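Local coordinates for concanavalin B (Canavalia ensiformis, PDB 6CAF), which may bind carbohydrate as a seed protein built on the chitinase-like scaffold of glycosyl hydrolase family 18, at residues Asp62-Cys66 and Lys112-Cys118; Arg69-Leu73 and Leu126-Leu130; Tyr35-Arg39 and Leu75-Cys79. All blocks are in the same frame, centred on the assembly; numbering follows the deposited sequence.

Interaction 1: residues Asp62-Cys66 and Lys112-Cys118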
# COMPACT_ATOMS: atom_id res chain seq x y z
N ASP A 62 -8.27 8.44 6.39
CA ASP A 62 -7.29 9.40 6.86
C ASP A 62 -7.74 10.31 7.98
O ASP A 62 -7.00 11.24 8.31
CB ASP A 62 -6.76 10.24 5.72
CG ASP A 62 -7.80 11.12 5.13
OD1 ASP A 62 -8.99 11.08 5.49
OD2 ASP A 62 -7.42 11.90 4.24
N LYS A 63 -8.87 10.01 8.61
CA LYS A 63 -9.38 10.81 9.72
C LYS A 63 -9.86 9.86 10.81
O LYS A 63 -10.96 9.32 10.76
CB LYS A 63 -10.48 11.76 9.27
CG LYS A 63 -9.95 13.04 8.65
CD LYS A 63 -11.05 13.85 8.01
CE LYS A 63 -10.93 13.81 6.49
NZ LYS A 63 -11.56 12.61 5.87
N PHE A 64 -8.98 9.63 11.78
CA PHE A 64 -9.30 8.77 12.90
C PHE A 64 -8.40 9.14 14.06
O PHE A 64 -7.36 9.77 13.85
CB PHE A 64 -9.25 7.28 12.52
CG PHE A 64 -7.94 6.79 12.01
CD1 PHE A 64 -6.93 6.40 12.86
CD2 PHE A 64 -7.73 6.63 10.65
CE1 PHE A 64 -5.74 5.92 12.41
CE2 PHE A 64 -6.53 6.14 10.18
CZ PHE A 64 -5.54 5.78 11.06
N GLY A 65 -8.78 8.73 15.27
CA GLY A 65 -8.08 9.12 16.48
C GLY A 65 -9.03 9.04 17.63
O GLY A 65 -10.15 8.57 17.49
N CYS A 66 -8.56 9.48 18.79
CA CYS A 66 -9.17 9.12 20.06
C CYS A 66 -10.67 9.27 20.14
O CYS A 66 -11.40 8.43 20.70
CB CYS A 66 -8.55 9.93 21.23
SG CYS A 66 -6.77 9.74 21.45
N LYS A 112 -2.29 13.19 3.59
CA LYS A 112 -3.20 14.22 4.09
C LYS A 112 -3.99 13.71 5.29
O LYS A 112 -3.91 12.60 5.66
CB LYS A 112 -4.21 14.67 2.98
CG LYS A 112 -3.64 15.08 1.65
CD LYS A 112 -4.74 15.60 0.73
CE LYS A 112 -4.17 16.10 -0.58
NZ LYS A 112 -3.78 14.97 -1.47
N GLY A 113 -4.82 14.55 5.87
CA GLY A 113 -5.70 14.14 6.95
C GLY A 113 -5.06 14.32 8.31
O GLY A 113 -3.94 14.80 8.46
N THR A 114 -5.81 13.89 9.32
CA THR A 114 -5.42 13.96 10.71
C THR A 114 -5.70 12.58 11.25
O THR A 114 -6.87 12.21 11.50
CB THR A 114 -6.27 14.98 11.47
OG1 THR A 114 -6.13 16.27 10.87
CG2 THR A 114 -5.85 15.03 12.93
N TYR A 115 -4.64 11.80 11.42
CA TYR A 115 -4.83 10.43 11.83
C TYR A 115 -3.85 10.04 12.92
O TYR A 115 -2.67 10.37 12.86
CB TYR A 115 -4.78 9.48 10.64
CG TYR A 115 -3.58 9.56 9.75
CD1 TYR A 115 -2.45 8.79 9.99
CD2 TYR A 115 -3.56 10.38 8.62
CE1 TYR A 115 -1.37 8.81 9.15
CE2 TYR A 115 -2.47 10.40 7.79
CZ TYR A 115 -1.37 9.62 8.04
OH TYR A 115 -0.29 9.59 7.20
N SER A 116 -4.38 9.28 13.87
CA SER A 116 -3.63 8.82 15.01
C SER A 116 -4.20 7.52 15.52
O SER A 116 -5.42 7.37 15.56
CB SER A 116 -3.69 9.84 16.15
OG SER A 116 -2.95 9.40 17.28
N ALA A 117 -3.33 6.60 15.91
CA ALA A 117 -3.76 5.40 16.57
C ALA A 117 -4.10 5.64 18.05
O ALA A 117 -4.68 4.75 18.69
CB ALA A 117 -2.71 4.32 16.42
N CYS A 118 -3.74 6.82 18.55
CA CYS A 118 -4.22 7.39 19.84
C CYS A 118 -3.66 6.76 21.10
O CYS A 118 -3.05 7.45 21.91
CB CYS A 118 -5.79 7.33 19.89
SG CYS A 118 -6.53 7.71 21.52
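Tyr115 lays its CB over one face of the Phe64 ring, 3.9 Å from its centroid and shifted toward the rim, in a CH-pi contact. Paired in register, the two side chains leave from the same face, and similar chi1 values (59° and 54°), with CG between backbone N and carbonyl carbon, turn the rings in like fashion. At its edge the Phe64 ring meets Ser116 O, 3.2 Å from CD1. Beyond it the two segments are joined covalently, Cys66 SG to Cys118 SG at 2.0 Å. The backbones run parallel: Ser116 N donates to Phe64 O at 3.0 Å, while Phe64 N to Thr114 O and Thr114 N to Asp62 O are weak. Strand 55-64 belongs to the TIM barrel, and strand 114-115, following barrel strand 103-109, pairs with its last residues. A side chain at Gly113 would collide with Asp62 O. Asp62 OD1 takes Lys63 NZ on its syn side at 3.0 Å, in one of two lysine conformers, and Asp62 CB lies 3.7 Å from Lys112 O. With an alanine here, a gap would probably open beside Lys112 O and Gly113 CA, and Lys63, in the conformer that reaches Asp62, would lose its charge mate. Further out, Ser116 OG accepts from Cys118 N in an ST turn just before the disulfide, Tyr115 OH bonds to Gly110 O, and Trp164 of helix 164-178 touches both side chains.

Interaction 2: residues Arg69-Leu73 and Leu126-Leu130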
# COMPACT_ATOMS: atom_id res chain seq x y z
N ARG A 69 -15.22 7.63 16.96
CA ARG A 69 -15.72 6.32 17.31
C ARG A 69 -15.97 5.47 16.06
O ARG A 69 -15.78 4.24 16.06
CB ARG A 69 -17.00 6.49 18.16
CG ARG A 69 -17.71 5.23 18.59
CD ARG A 69 -17.16 4.77 19.91
NE ARG A 69 -17.83 3.60 20.44
CZ ARG A 69 -17.19 2.64 21.08
NH1 ARG A 69 -15.86 2.72 21.25
NH2 ARG A 69 -17.85 1.60 21.53
N LYS A 70 -16.38 6.12 14.98
CA LYS A 70 -16.72 5.44 13.74
C LYS A 70 -16.14 6.20 12.58
O LYS A 70 -16.81 7.03 11.97
CB LYS A 70 -18.23 5.34 13.56
CG LYS A 70 -18.61 4.32 12.50
CD LYS A 70 -20.12 4.14 12.35
CE LYS A 70 -20.43 3.08 11.31
NZ LYS A 70 -21.88 2.73 11.25
N PRO A 71 -14.87 5.94 12.26
CA PRO A 71 -14.25 6.68 11.18
C PRO A 71 -15.04 6.63 9.88
O PRO A 71 -15.59 5.59 9.52
CB PRO A 71 -12.88 6.01 11.04
CG PRO A 71 -12.58 5.54 12.42
CD PRO A 71 -13.91 5.10 12.97
N GLU A 72 -15.09 7.76 9.21
CA GLU A 72 -15.78 7.85 7.94
C GLU A 72 -14.80 7.95 6.79
O GLU A 72 -13.76 8.61 6.88
CB GLU A 72 -16.70 9.05 7.94
CG GLU A 72 -17.51 9.15 6.66
CD GLU A 72 -18.53 8.01 6.47
OE1 GLU A 72 -18.21 6.85 6.05
OE2 GLU A 72 -19.71 8.31 6.73
N LEU A 73 -15.14 7.27 5.70
CA LEU A 73 -14.29 7.27 4.54
C LEU A 73 -14.68 8.40 3.59
O LEU A 73 -15.85 8.56 3.23
CB LEU A 73 -14.38 5.90 3.84
CG LEU A 73 -13.42 5.71 2.67
CD1 LEU A 73 -11.98 5.68 3.15
CD2 LEU A 73 -13.77 4.44 1.96
N LEU A 126 -10.16 0.54 17.12
CA LEU A 126 -10.00 0.75 15.70
C LEU A 126 -9.80 -0.58 14.97
O LEU A 126 -10.34 -0.79 13.88
CB LEU A 126 -8.84 1.72 15.44
CG LEU A 126 -8.61 2.12 13.99
CD1 LEU A 126 -9.81 2.82 13.39
CD2 LEU A 126 -7.36 2.97 13.85
N ALA A 127 -8.99 -1.48 15.54
CA ALA A 127 -8.83 -2.77 14.91
C ALA A 127 -10.17 -3.49 14.78
O ALA A 127 -10.47 -4.09 13.75
CB ALA A 127 -7.85 -3.61 15.72
N GLU A 128 -10.97 -3.44 15.83
CA GLU A 128 -12.29 -4.05 15.80
C GLU A 128 -13.18 -3.39 14.76
O GLU A 128 -13.90 -4.06 14.02
CB GLU A 128 -12.96 -3.99 17.18
CG GLU A 128 -12.35 -4.99 18.17
CD GLU A 128 -12.72 -6.42 17.88
OE1 GLU A 128 -13.92 -6.67 17.54
OE2 GLU A 128 -11.89 -7.34 18.04
N TYR A 129 -13.14 -2.06 14.72
CA TYR A 129 -13.89 -1.33 13.69
C TYR A 129 -13.50 -1.78 12.28
O TYR A 129 -14.38 -2.06 11.43
CB TYR A 129 -13.69 0.17 13.88
CG TYR A 129 -14.09 1.02 12.68
CD1 TYR A 129 -15.35 1.45 12.46
CD2 TYR A 129 -13.11 1.38 11.75
CE1 TYR A 129 -15.65 2.25 11.33
CE2 TYR A 129 -13.36 2.12 10.66
CZ TYR A 129 -14.61 2.58 10.43
OH TYR A 129 -14.66 3.34 9.23
N LEU A 130 -12.19 -1.86 12.04
CA LEU A 130 -11.75 -2.30 10.74
C LEU A 130 -12.25 -3.71 10.42
O LEU A 130 -12.69 -4.00 9.29
CB LEU A 130 -10.24 -2.20 10.61
CG LEU A 130 -9.69 -0.77 10.69
CD1 LEU A 130 -8.20 -0.79 10.85
CD2 LEU A 130 -10.07 0.03 9.46
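Pro71 and Tyr129 meet through two different kinds of interaction, one polar and one between a ring face and C-H groups. In the polar one, Tyr129 OH donates to Pro71 O, linking the tip of a helix side chain to the main chain of the loop. The modelled length of 2.5 Å is unusually short, and its exact value should be read with caution.

The CH-pi contact comes from the same proline. Pro71 CD sits almost exactly above the centre of the Tyr129 ring, 3.6 Å from the centroid and only 10° off the normal, so the pyrrolidine lies on the aromatic face. Tyr129 reaches the loop because its CG is anti to the backbone N (chi1 164°), which carries the phenol away from helix 120-135 and toward the proline.

Purely apolar touches widen the contact. Leu126, three residues earlier on the helix, brings CD1 to 4.0 Å from Pro71 CG, flanking the proline ring. Lys70, whose aliphatic chain crosses the tyrosine at about a right angle, places CG 3.8 Å from Tyr129 CE1 in an oblique approach.

Around this patch, Pro71 and Leu126 both rest on Phe64 and Tyr129 touches Leu61, so strand 55-64 backs the join. The loop after that strand is thereby pinned to helix 120-135 of the GH18 TIM barrel. The Tyr133 ring also meets that of Tyr129, with planes about 40° apart.

A proline has no amide hydrogen to give, yet its carbonyl accepts and its CD hydrogens, next to an electron-withdrawing amide nitrogen, suit a pi face. A single tyrosine can therefore use its hydroxyl and its ring on one residue, and the two together probably restrict the rotation of the phenol against the loop.

Interaction 3: residues Tyr35-Arg39 and Leu75-Cys79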
# COMPACT_ATOMS: atom_id res chain seq x y z
N TYR A 35 -2.16 2.46 -5.90
CA TYR A 35 -3.04 3.29 -5.08
C TYR A 35 -4.16 3.88 -5.93
O TYR A 35 -3.93 4.46 -6.99
CB TYR A 35 -2.26 4.40 -4.42
CG TYR A 35 -1.29 3.97 -3.35
CD1 TYR A 35 -0.02 3.51 -3.68
CD2 TYR A 35 -1.64 3.99 -2.03
CE1 TYR A 35 0.89 3.12 -2.71
CE2 TYR A 35 -0.74 3.62 -1.06
CZ TYR A 35 0.51 3.19 -1.37
OH TYR A 35 1.37 2.83 -0.35
N TRP A 36 -5.37 3.76 -5.40
CA TRP A 36 -6.58 4.24 -6.03
C TRP A 36 -7.45 4.95 -5.02
O TRP A 36 -7.64 4.45 -3.93
CB TRP A 36 -7.35 3.06 -6.65
CG TRP A 36 -8.63 3.48 -7.29
CD1 TRP A 36 -8.79 3.84 -8.61
CD2 TRP A 36 -9.91 3.67 -6.65
NE1 TRP A 36 -10.10 4.25 -8.81
CE2 TRP A 36 -10.79 4.16 -7.63
CE3 TRP A 36 -10.40 3.42 -5.38
CZ2 TRP A 36 -12.11 4.45 -7.34
CZ3 TRP A 36 -11.69 3.72 -5.09
CH2 TRP A 36 -12.54 4.21 -6.06
N GLY A 37 -7.99 6.10 -5.39
CA GLY A 37 -8.91 6.77 -4.50
C GLY A 37 -9.18 8.23 -4.71
O GLY A 37 -9.78 8.84 -3.85
N GLN A 38 -8.90 8.79 -5.79
CA GLN A 38 -9.09 10.19 -6.18
C GLN A 38 -9.79 10.24 -7.51
O GLN A 38 -9.85 9.26 -8.23
CB GLN A 38 -7.77 10.95 -6.22
CG GLN A 38 -6.74 10.51 -7.23
CD GLN A 38 -5.47 11.37 -7.15
OE1 GLN A 38 -5.22 12.03 -6.12
NE2 GLN A 38 -4.72 11.41 -8.24
N ARG A 39 -10.48 11.35 -7.77
CA ARG A 39 -11.28 11.44 -8.98
C ARG A 39 -10.50 11.11 -10.25
O ARG A 39 -10.97 10.37 -11.12
CB ARG A 39 -11.90 12.83 -9.09
CG ARG A 39 -12.73 13.04 -10.34
CD ARG A 39 -13.33 14.44 -10.42
NE ARG A 39 -14.53 14.54 -9.60
CZ ARG A 39 -15.76 14.31 -10.05
NH1 ARG A 39 -16.79 14.42 -9.22
NH2 ARG A 39 -15.98 14.00 -11.33
N LEU A 75 -13.17 9.72 -0.08
CA LEU A 75 -12.25 9.57 -1.21
C LEU A 75 -12.44 10.80 -2.09
O LEU A 75 -13.56 11.06 -2.56
CB LEU A 75 -12.56 8.29 -1.98
CG LEU A 75 -12.42 6.98 -1.17
CD1 LEU A 75 -12.66 5.79 -2.08
CD2 LEU A 75 -11.06 6.89 -0.50
N GLU A 76 -11.35 11.57 -2.27
CA GLU A 76 -11.41 12.91 -2.84
C GLU A 76 -12.05 12.92 -4.22
O GLU A 76 -11.55 12.29 -5.15
CB GLU A 76 -10.00 13.50 -2.91
CG GLU A 76 -9.95 14.95 -3.32
CD GLU A 76 -8.52 15.39 -3.61
OE1 GLU A 76 -7.70 15.42 -2.62
OE2 GLU A 76 -8.23 15.65 -4.84
N GLY A 77 -13.18 13.61 -4.33
CA GLY A 77 -13.88 13.72 -5.59
C GLY A 77 -14.53 12.43 -6.06
O GLY A 77 -14.95 12.34 -7.23
N VAL A 78 -14.60 11.45 -5.17
CA VAL A 78 -15.09 10.13 -5.54
C VAL A 78 -16.31 9.75 -4.69
O VAL A 78 -17.37 9.46 -5.20
CB VAL A 78 -14.00 9.06 -5.39
CG1 VAL A 78 -14.57 7.68 -5.65
CG2 VAL A 78 -12.86 9.33 -6.35
N CYS A 79 -16.16 9.80 -3.37
CA CYS A 79 -17.27 9.42 -2.50
C CYS A 79 -17.06 9.89 -1.10
O CYS A 79 -15.94 10.19 -0.70
CB CYS A 79 -17.51 7.91 -2.51
SG CYS A 79 -16.16 6.94 -1.81
O HOH W 1 -8.82 10.32 -1.75
O HOH W 2 -9.42 14.27 -6.86
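Residues Gly37 to Arg39 run beside Leu75 to Gly77, their paired CA atoms from 4.8 Å (Arg39 to Gly77) to 5.5 Å (Gly37 to Leu75) apart, joined directly by one weak hydrogen bond, Arg39 N to Glu76 O at 3.0 Å. Water extends the polar link: one molecule donates to Gly37 O at 2.7 Å and accepts from Glu76 N, and a second lies between Arg39 N and Glu76 OE2. Val78 presses CG2 against the peptide joining Gln38 and Arg39, 3.4 Å from Arg39 N, while its CG1 approaches Trp36 CH2 obliquely. With CG anti to the backbone N (chi1 179°), the indole of Trp36 swings out until CZ3 lies 3.8 Å from Leu75 CD1. The Trp36 NE1 end is bound to Gly42 O. At Gly77 a CB would strike Arg39 CB, and Gly37, with phi 161°, suits a residue without a side chain. Leu75 O accepts from both Val78 N and Cys79 N, the classic beta bulge, and Cys79 is held by its disulfide to Cys87. Such packing joins the end of strand 31-36 and the turn after it to the loop that follows the neighbouring strand 55-64 of the GH18 TIM barrel.

The three contacts illustrate how a barrel secures its chain at and beyond the ends of its strands. Interaction 2 is buried, whereas interactions 1 and 3 are partly buried and reach the surface. Interactions 1 and 2 form one continuous patch: Phe64 CD1 packs 3.6 Å from Leu126 CD2, and strand 114-115 is followed in the chain by helix 120-135. Interaction 3 lies farther off, meeting interaction 1 loosely where Lys112 NZ nears Glu76 OE1 at 4.1 Å, although its strand 31-36 neighbours strand 55-64. Chemistry follows place: strand pairing and a disulfide in interaction 1, a ring face and a phenol in interaction 2, and water bridges beside a weak backbone bond in interaction 3.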